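PDB 3Q2I: dehydrogenase from Chromobacterium violaceum, which probably oxidises UDP-GlcNAcA with NAD as the hydride acceptor, a step in making the bacterial sugar 2,3-diacetamido-2,3-dideoxy-D-mannuronic acid. Local coordinates for residues T104-A109 with A192-D197; E117-A122 with D324-L329; H128-K133 with D309-T314. One frame throughout, in Å; residues are numbered along the deposited sequence.

Contact 1: residues T104-A109 with A192-D197; sequences TEKPMA and ASHYVD. With NAI (1,4-dihydronicotinamide adenine dinucleotide), chain B.
Lys106 and His194 cross at about a right angle, the lysine chain passing beside the imidazole with CE 3.6 Å from His194 NE2, obliquely to the ring. The lysine runs on past Ser193, whose OG lies 3.1 Å from Lys106 CE. CG of Lys106 sits between its own backbone N and carbonyl carbon (chi1 65°), and further bends at chi2 and chi3 steer the amine to the substrate side. There NZ is hydrogen-bonded to the carbonyl of Asn190, which also pairs with Ser193 OG, and to O4' of the bound UDP-GlcNAcA.

The two segments hold the nicotinamide carboxamide of the NADH from both ends. His194 NE2 donates to NAI O7N at 2.8 Å, nearly straight at 166° and with the oxygen close to the ring plane. NAI N7N donates one N-H to Glu105 OE2, also at 2.8 Å and straighter still (170°), while His28 and His304 engage Glu105 OE1. Lys106 O takes a 2.7 Å hydrogen bond from the ribose hydroxyl NAI O2D. A cis peptide precedes Pro107, in the Glu-Lys-Pro motif characteristic of the Gfo/Idh/MocA oxidoreductases; this Rossmann segment and helix 193-203 of the C-terminal domain together line the nicotinamide site, next to the bound UDP-sugar.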
loop_
_atom_site.group_PDB
_atom_site.type_symbol
_atom_site.label_atom_id
_atom_site.label_comp_id
_atom_site.label_asym_id
_atom_site.label_seq_id
_atom_site.Cartn_x
_atom_site.Cartn_y
_atom_site.Cartn_z
ATOM N N THR A 104 30.241 -23.882 -10.035
ATOM C CA THR A 104 30.303 -22.422 -10.185
ATOM C C THR A 104 30.849 -21.827 -8.898
ATOM O O THR A 104 30.528 -22.276 -7.792
ATOM C CB THR A 104 28.900 -21.797 -10.510
ATOM O OG1 THR A 104 29.083 -20.365 -10.598
ATOM C CG2 THR A 104 27.925 -22.129 -9.356
ATOM N N GLU A 105 31.736 -20.837 -9.025
ATOM C CA GLU A 105 32.080 -20.022 -7.879
ATOM C C GLU A 105 30.819 -19.282 -7.361
ATOM O O GLU A 105 29.826 -19.191 -8.080
ATOM C CB GLU A 105 33.189 -19.044 -8.206
ATOM C CG GLU A 105 34.568 -19.591 -7.771
ATOM C CD GLU A 105 34.739 -19.745 -6.288
ATOM O OE1 GLU A 105 35.750 -20.357 -5.831
ATOM O OE2 GLU A 105 33.866 -19.349 -5.486
ATOM N N LYS A 106 30.900 -18.861 -6.116
ATOM C CA LYS A 106 29.826 -18.062 -5.503
ATOM C C LYS A 106 29.991 -16.629 -5.962
ATOM O O LYS A 106 31.067 -16.172 -6.358
ATOM C CB LYS A 106 29.921 -18.159 -3.983
ATOM C CG LYS A 106 31.209 -17.542 -3.404
ATOM C CD LYS A 106 31.195 -16.011 -3.418
ATOM C CE LYS A 106 31.971 -15.402 -2.258
ATOM N NZ LYS A 106 32.047 -13.871 -2.291
ATOM N N PRO A 107 28.923 -15.834 -5.870
ATOM C CA PRO A 107 27.582 -16.417 -5.744
ATOM C C PRO A 107 27.188 -17.008 -7.092
ATOM O O PRO A 107 27.761 -16.659 -8.124
ATOM C CB PRO A 107 26.709 -15.180 -5.477
ATOM C CG PRO A 107 27.400 -14.058 -6.258
ATOM C CD PRO A 107 28.932 -14.390 -6.172
ATOM N N MET A 108 26.222 -17.920 -7.080
ATOM C CA MET A 108 25.861 -18.606 -8.302
ATOM C C MET A 108 25.279 -17.693 -9.372
ATOM O O MET A 108 25.419 -17.936 -10.559
ATOM C CB MET A 108 24.964 -19.817 -8.068
ATOM C CG MET A 108 23.582 -19.372 -7.550
ATOM S SD MET A 108 22.598 -20.722 -6.802
ATOM C CE MET A 108 22.305 -21.748 -8.227
ATOM N N ALA A 109 24.590 -16.629 -8.928
ATOM C CA ALA A 109 24.010 -15.657 -9.850
ATOM C C ALA A 109 23.908 -14.329 -9.124
ATOM O O ALA A 109 24.123 -14.286 -7.908
ATOM C CB ALA A 109 22.578 -16.094 -10.333
ATOM N N ALA A 192 30.414 -10.379 1.976
ATOM C CA ALA A 192 29.921 -11.121 3.118
ATOM C C ALA A 192 29.057 -12.346 2.779
ATOM O O ALA A 192 28.311 -12.827 3.639
ATOM C CB ALA A 192 29.154 -10.139 4.036
ATOM N N SER A 193 29.074 -12.831 1.532
ATOM C CA SER A 193 28.155 -13.876 1.141
ATOM C C SER A 193 28.305 -15.168 1.946
ATOM O O SER A 193 27.322 -15.864 2.124
ATOM C CB SER A 193 28.175 -14.151 -0.367
ATOM O OG SER A 193 29.496 -14.506 -0.694
ATOM N N HIS A 194 29.501 -15.463 2.428
ATOM C CA HIS A 194 29.694 -16.681 3.236
ATOM C C HIS A 194 29.059 -16.556 4.618
ATOM O O HIS A 194 28.940 -17.537 5.344
ATOM C CB HIS A 194 31.197 -17.041 3.365
ATOM C CG HIS A 194 31.872 -17.427 2.079
ATOM N ND1 HIS A 194 31.554 -18.572 1.385
ATOM C CD2 HIS A 194 32.939 -16.894 1.436
ATOM C CE1 HIS A 194 32.322 -18.676 0.313
ATOM N NE2 HIS A 194 33.178 -17.670 0.323
ATOM N N TYR A 195 28.734 -15.320 5.019
ATOM C CA TYR A 195 28.052 -15.069 6.279
ATOM C C TYR A 195 26.540 -15.033 6.065
ATOM O O TYR A 195 25.798 -15.546 6.899
ATOM C CB TYR A 195 28.556 -13.764 6.917
ATOM C CG TYR A 195 30.019 -13.828 7.312
ATOM C CD1 TYR A 195 30.414 -13.972 8.642
ATOM C CD2 TYR A 195 31.003 -13.697 6.346
ATOM C CE1 TYR A 195 31.756 -14.042 8.977
ATOM C CE2 TYR A 195 32.369 -13.785 6.682
ATOM C CZ TYR A 195 32.712 -13.966 8.004
ATOM O OH TYR A 195 34.070 -14.098 8.335
ATOM N N VAL A 196 26.090 -14.477 4.939
ATOM C CA VAL A 196 24.674 -14.597 4.571
ATOM C C VAL A 196 24.293 -16.069 4.554
ATOM O O VAL A 196 23.193 -16.468 4.984
ATOM C CB VAL A 196 24.332 -13.926 3.183
ATOM C CG1 VAL A 196 22.859 -14.222 2.837
ATOM C CG2 VAL A 196 24.630 -12.426 3.294
ATOM N N ASP A 197 25.228 -16.888 4.039
ATOM C CA ASP A 197 24.985 -18.316 3.951
ATOM C C ASP A 197 24.616 -18.910 5.303
ATOM O O ASP A 197 23.893 -19.901 5.361
ATOM C CB ASP A 197 26.244 -19.004 3.423
ATOM C CG ASP A 197 26.076 -20.478 3.205
ATOM O OD1 ASP A 197 25.137 -20.873 2.503
ATOM O OD2 ASP A 197 26.936 -21.243 3.712
HETATM P PA NAI B . 38.947 -11.686 -11.497
HETATM O O1A NAI B . 38.535 -10.408 -12.105
HETATM O O2A NAI B . 40.361 -11.788 -10.772
HETATM O O5B NAI B . 38.907 -12.899 -12.508
HETATM C C5B NAI B . 38.355 -12.497 -13.730
HETATM C C4B NAI B . 38.695 -13.553 -14.772
HETATM O O4B NAI B . 37.608 -13.902 -15.648
HETATM C C3B NAI B . 39.639 -12.639 -15.555
HETATM O O3B NAI B . 40.901 -13.285 -15.779
HETATM C C2B NAI B . 38.834 -12.208 -16.793
HETATM O O2B NAI B . 39.625 -11.903 -17.935
HETATM C C1B NAI B . 38.024 -13.511 -16.983
HETATM N N9A NAI B . 36.888 -13.368 -17.864
HETATM C C8A NAI B . 35.970 -12.345 -17.862
HETATM N N7A NAI B . 35.056 -12.608 -18.753
HETATM C C5A NAI B . 35.266 -13.849 -19.309
HETATM C C6A NAI B . 34.640 -14.631 -20.302
HETATM N N6A NAI B . 33.486 -14.225 -20.938
HETATM N N1A NAI B . 35.189 -15.814 -20.628
HETATM C C2A NAI B . 36.298 -16.208 -20.036
HETATM N N3A NAI B . 36.949 -15.526 -19.096
HETATM C C4A NAI B . 36.455 -14.322 -18.739
HETATM O O3 NAI B . 37.846 -12.082 -10.415
HETATM P PN NAI B . 37.952 -13.081 -9.239
HETATM O O1N NAI B . 38.225 -12.368 -7.945
HETATM O O2N NAI B . 38.831 -14.325 -9.514
HETATM O O5D NAI B . 36.423 -13.514 -8.884
HETATM C C5D NAI B . 36.029 -14.544 -9.760
HETATM C C4D NAI B . 34.745 -15.215 -9.281
HETATM O O4D NAI B . 35.113 -15.889 -8.067
HETATM C C3D NAI B . 33.629 -14.232 -8.823
HETATM O O3D NAI B . 32.388 -14.891 -9.084
HETATM C C2D NAI B . 33.820 -14.149 -7.304
HETATM O O2D NAI B . 32.593 -13.921 -6.615
HETATM C C1D NAI B . 34.341 -15.566 -6.924
HETATM N N1N NAI B . 35.132 -15.575 -5.715
HETATM C C2N NAI B . 34.856 -16.450 -4.771
HETATM C C3N NAI B . 35.533 -16.465 -3.545
HETATM C C7N NAI B . 35.233 -17.476 -2.506
HETATM O O7N NAI B . 35.424 -17.339 -1.312
HETATM N N7N NAI B . 34.691 -18.678 -2.865
HETATM C C4N NAI B . 36.466 -15.434 -3.317
HETATM C C5N NAI B . 36.794 -14.608 -4.378
HETATM C C6N NAI B . 36.115 -14.679 -5.567
#

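Contact 2: residues E117-A122 with D324-L329; sequences EMVKAA and DGREGL
With Val119 CG1 anti to the backbone N (chi1 172°), the two methyls of this side chain part toward different neighbours: CG1 reaches Arg326, and CG2 meets Gly325 and Leu329. The arginine answers with a chain extended from CG to NE; the two side chains cross at about a right angle, and the guanidinium ends beside the valine. One face of that flat group receives CG1, 3.5 Å above the plane and offset toward the rim; the nearest pair is Val119 CG1 and Arg326 NH1 at 3.7 Å. Leu329 approaches differently, tip to tip, with its CD1 3.8 Å from Val119 CG2.

At the start of helix 325-344 a side-chain methyl packs on bare backbone. Val119 CG2 stands 3.8 Å from Gly325 C, and the CA atoms of Val119 and Gly325 are 5.8 Å apart, a separation helped by the lack of a side chain on the glycine. The two helical segments run nearly antiparallel (162°), their axes 9.9 Å apart at closest. Just ahead of Gly325, Asp324 is the N-cap: its OD2 accepts from Glu327 N at 3.0 Å.

No hydrogen bond spans the two segments; Val119 joins them by apolar packing and by its methyl on the guanidinium face. The charge of Arg326 is met outside them, by Asp123 and by Glu182 of the second subunit, which ties the interdomain packing to the subunit interface.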
loop_
_atom_site.group_PDB
_atom_site.type_symbol
_atom_site.label_atom_id
_atom_site.label_comp_id
_atom_site.label_asym_id
_atom_site.label_seq_id
_atom_site.Cartn_x
_atom_site.Cartn_y
_atom_site.Cartn_z
ATOM N N GLU A 117 17.231 -20.419 -13.518
ATOM C CA GLU A 117 17.417 -20.948 -14.868
ATOM C C GLU A 117 18.656 -21.852 -14.881
ATOM O O GLU A 117 18.655 -22.871 -15.589
ATOM C CB GLU A 117 17.530 -19.829 -15.897
ATOM C CG GLU A 117 16.173 -19.192 -16.204
ATOM C CD GLU A 117 15.074 -20.188 -16.636
ATOM O OE1 GLU A 117 15.356 -21.244 -17.248
ATOM O OE2 GLU A 117 13.884 -19.938 -16.338
ATOM N N MET A 118 19.696 -21.535 -14.112
ATOM C CA MET A 118 20.863 -22.424 -14.151
ATOM C C MET A 118 20.557 -23.780 -13.493
ATOM O O MET A 118 21.007 -24.859 -13.954
ATOM C CB MET A 118 22.113 -21.703 -13.628
ATOM C CG MET A 118 22.072 -21.295 -12.202
ATOM S SD MET A 118 23.313 -20.004 -11.859
ATOM C CE MET A 118 24.846 -20.997 -11.945
ATOM N N VAL A 119 19.737 -23.800 -12.438
ATOM C CA VAL A 119 19.273 -25.024 -11.798
ATOM C C VAL A 119 18.378 -25.844 -12.753
ATOM O O VAL A 119 18.509 -27.086 -12.823
ATOM C CB VAL A 119 18.614 -24.733 -10.427
ATOM C CG1 VAL A 119 17.938 -25.977 -9.817
ATOM C CG2 VAL A 119 19.689 -24.163 -9.458
ATOM N N LYS A 120 17.451 -25.173 -13.420
ATOM C CA LYS A 120 16.520 -25.828 -14.367
ATOM C C LYS A 120 17.328 -26.499 -15.498
ATOM O O LYS A 120 17.002 -27.640 -15.867
ATOM C CB LYS A 120 15.556 -24.793 -14.975
ATOM C CG LYS A 120 14.506 -25.400 -15.943
ATOM C CD LYS A 120 13.350 -24.435 -16.203
ATOM C CE LYS A 120 12.170 -24.752 -15.279
ATOM N NZ LYS A 120 11.226 -25.790 -15.818
ATOM N N ALA A 121 18.403 -25.848 -15.959
ATOM C CA ALA A 121 19.181 -26.336 -17.126
ATOM C C ALA A 121 19.970 -27.556 -16.688
ATOM O O ALA A 121 20.068 -28.532 -17.462
ATOM C CB ALA A 121 20.133 -25.252 -17.672
ATOM N N ALA A 122 20.553 -27.509 -15.501
ATOM C CA ALA A 122 21.276 -28.662 -14.969
ATOM C C ALA A 122 20.304 -29.802 -14.696
ATOM O O ALA A 122 20.613 -30.964 -14.992
ATOM C CB ALA A 122 22.069 -28.287 -13.712
ATOM N N ASP A 324 24.944 -28.248 -3.721
ATOM C CA ASP A 324 24.563 -28.199 -5.126
ATOM C C ASP A 324 23.816 -26.901 -5.464
ATOM O O ASP A 324 23.689 -26.062 -4.578
ATOM C CB ASP A 324 23.769 -29.421 -5.544
ATOM C CG ASP A 324 22.445 -29.598 -4.796
ATOM O OD1 ASP A 324 21.842 -30.698 -4.940
ATOM O OD2 ASP A 324 21.985 -28.699 -4.068
ATOM N N GLY A 325 23.385 -26.749 -6.714
ATOM C CA GLY A 325 22.718 -25.513 -7.138
ATOM C C GLY A 325 21.484 -25.216 -6.309
ATOM O O GLY A 325 21.251 -24.043 -5.915
ATOM N N ARG A 326 20.692 -26.230 -6.006
ATOM C CA ARG A 326 19.524 -26.039 -5.185
ATOM C C ARG A 326 19.861 -25.558 -3.781
ATOM O O ARG A 326 19.165 -24.724 -3.176
ATOM C CB ARG A 326 18.763 -27.344 -5.077
ATOM C CG ARG A 326 17.561 -27.351 -5.910
ATOM C CD ARG A 326 16.721 -28.609 -5.657
ATOM N NE ARG A 326 15.792 -28.469 -6.743
ATOM C CZ ARG A 326 16.038 -28.747 -8.016
ATOM N NH1 ARG A 326 17.195 -29.345 -8.381
ATOM N NH2 ARG A 326 15.134 -28.449 -8.921
ATOM N N GLU A 327 20.955 -26.041 -3.214
ATOM C CA GLU A 327 21.427 -25.553 -1.917
ATOM C C GLU A 327 21.864 -24.092 -2.068
ATOM O O GLU A 327 21.484 -23.247 -1.240
ATOM C CB GLU A 327 22.586 -26.413 -1.380
ATOM C CG GLU A 327 23.106 -25.907 -0.020
ATOM C CD GLU A 327 22.132 -26.131 1.140
ATOM O OE1 GLU A 327 22.362 -25.563 2.242
ATOM O OE2 GLU A 327 21.139 -26.884 0.971
ATOM N N GLY A 328 22.542 -23.759 -3.170
ATOM C CA GLY A 328 22.993 -22.389 -3.433
ATOM C C GLY A 328 21.790 -21.433 -3.531
ATOM O O GLY A 328 21.920 -20.275 -3.169
ATOM N N LEU A 329 20.649 -21.907 -4.000
ATOM C CA LEU A 329 19.498 -21.002 -4.153
ATOM C C LEU A 329 19.035 -20.517 -2.792
ATOM O O LEU A 329 18.325 -19.468 -2.756
ATOM C CB LEU A 329 18.355 -21.759 -4.815
ATOM C CG LEU A 329 18.503 -22.073 -6.307
ATOM C CD1 LEU A 329 17.298 -22.917 -6.746
ATOM C CD2 LEU A 329 18.630 -20.822 -7.156
#

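Contact 3: residues H128-K133 with D309-T314; sequences HLFVVK and DNVIKT
Phe130 lays one face of its ring against Val311, joining strand 129-131, an outermost strand of the parallel Rossmann sheet within this chain, to helix 304-315. The contact is apolar and largely buried.

CH-pi contacts involve two rings, a phenyl and an imidazole. Val311 CG1 stands over the centre of the Phe130 ring, 4.1 Å from its centroid and 12° off the normal, while the other methyl, CG2, lies 3.9 Å from Phe130 CD1. CG of Phe130 is anti to its carbonyl carbon (chi1 -60°), an orientation that extends the ring from the strand toward the helix. Thr314 CG2 covers a face of the His128 imidazole less centrally, 25° from the normal and displaced toward the rim.

Edge packing makes the second group. Thr314 CG2 also meets the edge of the Phe130 ring, 3.8 Å from Phe130 CZ; one methyl thus touches the imidazole over a face and the phenyl at its edge.

No polar bond crosses between the segments. Lys313 NZ and Asp309 OD2 form a salt bridge, and Arg38 engages the other carboxylate oxygen. The hydroxyl of Thr314 turns back to its own helix: OG1 donates to Asn310 O at 2.8 Å, while Thr314 N reaches that oxygen from the opposite face of the carbonyl plane.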
loop_
_atom_site.group_PDB
_atom_site.type_symbol
_atom_site.label_atom_id
_atom_site.label_comp_id
_atom_site.label_asym_id
_atom_site.label_seq_id
_atom_site.Cartn_x
_atom_site.Cartn_y
_atom_site.Cartn_z
ATOM N N HIS A 128 25.248 -32.508 -12.679
ATOM C CA HIS A 128 25.425 -31.785 -11.414
ATOM C C HIS A 128 25.704 -30.312 -11.638
ATOM O O HIS A 128 26.341 -29.928 -12.610
ATOM C CB HIS A 128 26.577 -32.372 -10.597
ATOM C CG HIS A 128 26.323 -33.758 -10.102
ATOM N ND1 HIS A 128 25.515 -34.033 -9.020
ATOM C CD2 HIS A 128 26.864 -34.942 -10.484
ATOM C CE1 HIS A 128 25.532 -35.332 -8.784
ATOM N NE2 HIS A 128 26.351 -35.903 -9.647
ATOM N N LEU A 129 25.239 -29.513 -10.687
ATOM C CA LEU A 129 25.673 -28.119 -10.552
ATOM C C LEU A 129 26.159 -28.017 -9.103
ATOM O O LEU A 129 25.387 -28.117 -8.140
ATOM C CB LEU A 129 24.474 -27.196 -10.854
ATOM C CG LEU A 129 24.732 -25.716 -10.526
ATOM C CD1 LEU A 129 25.883 -25.143 -11.324
ATOM C CD2 LEU A 129 23.444 -24.950 -10.837
ATOM N N PHE A 130 27.470 -27.853 -8.915
ATOM C CA PHE A 130 28.076 -27.618 -7.599
ATOM C C PHE A 130 28.273 -26.119 -7.441
ATOM O O PHE A 130 28.593 -25.468 -8.423
ATOM C CB PHE A 130 29.501 -28.221 -7.599
ATOM C CG PHE A 130 29.549 -29.718 -7.856
ATOM C CD1 PHE A 130 29.489 -30.581 -6.745
ATOM C CD2 PHE A 130 29.712 -30.218 -9.148
ATOM C CE1 PHE A 130 29.595 -32.002 -6.928
ATOM C CE2 PHE A 130 29.830 -31.651 -9.330
ATOM C CZ PHE A 130 29.728 -32.484 -8.221
ATOM N N VAL A 131 28.046 -25.605 -6.230
ATOM C CA VAL A 131 28.285 -24.178 -5.946
ATOM C C VAL A 131 29.312 -24.182 -4.851
ATOM O O VAL A 131 29.171 -24.870 -3.832
ATOM C CB VAL A 131 26.980 -23.484 -5.472
ATOM C CG1 VAL A 131 27.294 -21.995 -5.155
ATOM C CG2 VAL A 131 25.880 -23.631 -6.523
ATOM N N VAL A 132 30.350 -23.368 -5.017
ATOM C CA VAL A 132 31.449 -23.328 -4.066
ATOM C C VAL A 132 31.106 -22.557 -2.822
ATOM O O VAL A 132 31.037 -21.327 -2.874
ATOM C CB VAL A 132 32.713 -22.742 -4.722
ATOM C CG1 VAL A 132 33.805 -22.682 -3.685
ATOM C CG2 VAL A 132 33.096 -23.489 -5.982
ATOM N N LYS A 133 30.886 -23.257 -1.727
ATOM C CA LYS A 133 30.738 -22.674 -0.383
ATOM C C LYS A 133 31.795 -23.322 0.529
ATOM O O LYS A 133 31.509 -24.154 1.408
ATOM C CB LYS A 133 29.317 -22.922 0.146
ATOM C CG LYS A 133 28.237 -22.098 -0.548
ATOM C CD LYS A 133 26.824 -22.460 -0.087
ATOM C CE LYS A 133 25.778 -21.650 -0.875
ATOM N NZ LYS A 133 25.730 -20.295 -0.205
ATOM N N ASP A 309 37.630 -32.245 -2.483
ATOM C CA ASP A 309 37.532 -33.662 -2.084
ATOM C C ASP A 309 36.056 -34.101 -2.209
ATOM O O ASP A 309 35.772 -35.167 -2.748
ATOM C CB ASP A 309 38.004 -33.818 -0.639
ATOM C CG ASP A 309 37.878 -35.248 -0.111
ATOM O OD1 ASP A 309 38.361 -36.157 -0.808
ATOM O OD2 ASP A 309 37.285 -35.477 0.966
ATOM N N ASN A 310 35.091 -33.294 -1.743
ATOM C CA ASN A 310 33.693 -33.685 -1.944
ATOM C C ASN A 310 33.258 -33.791 -3.410
ATOM O O ASN A 310 32.451 -34.672 -3.758
ATOM C CB ASN A 310 32.739 -32.788 -1.122
ATOM C CG ASN A 310 31.277 -32.959 -1.530
ATOM O OD1 ASN A 310 30.704 -32.061 -2.135
ATOM N ND2 ASN A 310 30.666 -34.098 -1.189
ATOM N N VAL A 311 33.747 -32.898 -4.269
ATOM C CA VAL A 311 33.368 -32.895 -5.666
ATOM C C VAL A 311 33.936 -34.160 -6.327
ATOM O O VAL A 311 33.236 -34.829 -7.084
ATOM C CB VAL A 311 33.888 -31.654 -6.378
ATOM C CG1 VAL A 311 33.687 -31.703 -7.880
ATOM C CG2 VAL A 311 33.224 -30.369 -5.780
ATOM N N ILE A 312 35.193 -34.454 -6.001
ATOM C CA ILE A 312 35.828 -35.696 -6.480
ATOM C C ILE A 312 35.100 -36.929 -5.998
ATOM O O ILE A 312 34.730 -37.748 -6.829
ATOM C CB ILE A 312 37.332 -35.713 -6.113
ATOM C CG1 ILE A 312 38.055 -34.695 -7.003
ATOM C CG2 ILE A 312 37.972 -37.126 -6.382
ATOM C CD1 ILE A 312 39.363 -34.228 -6.376
ATOM N N LYS A 313 34.854 -37.042 -4.703
ATOM C CA LYS A 313 34.065 -38.157 -4.178
ATOM C C LYS A 313 32.701 -38.285 -4.844
ATOM O O LYS A 313 32.258 -39.385 -5.206
ATOM C CB LYS A 313 33.938 -38.110 -2.660
ATOM C CG LYS A 313 35.243 -38.293 -1.906
ATOM C CD LYS A 313 35.004 -38.131 -0.426
ATOM C CE LYS A 313 36.058 -38.933 0.313
ATOM N NZ LYS A 313 36.821 -38.074 1.239
ATOM N N THR A 314 32.038 -37.155 -5.113
ATOM C CA THR A 314 30.739 -37.273 -5.763
ATOM C C THR A 314 30.908 -37.933 -7.118
ATOM O O THR A 314 30.092 -38.784 -7.508
ATOM C CB THR A 314 30.096 -35.838 -5.934
ATOM O OG1 THR A 314 29.872 -35.323 -4.625
ATOM C CG2 THR A 314 28.780 -35.884 -6.717
#

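All three contacts join the Rossmann-type family region to the C-terminal one, but at different depths. The centre of contact 1 is about 3 Å from the centre of the chain, and its residues touch both NADH and the UDP-sugar; the centres of contacts 2 and 3 are about 13 and 15 Å from its own, and about 13 Å from each other. Met108 connects contact 1 to contact 2 by packing, its SD 3.6 Å from Leu329 N. Contact 3 joins contact 1 through a salt bridge of Lys133 NZ with Asp197 OD1 (2.8 Å) and a probable hydrogen bond from Thr104 N to Phe130 O. Between contacts 2 and 3, Gly325 CA packs 3.7 Å from Val131 CG2.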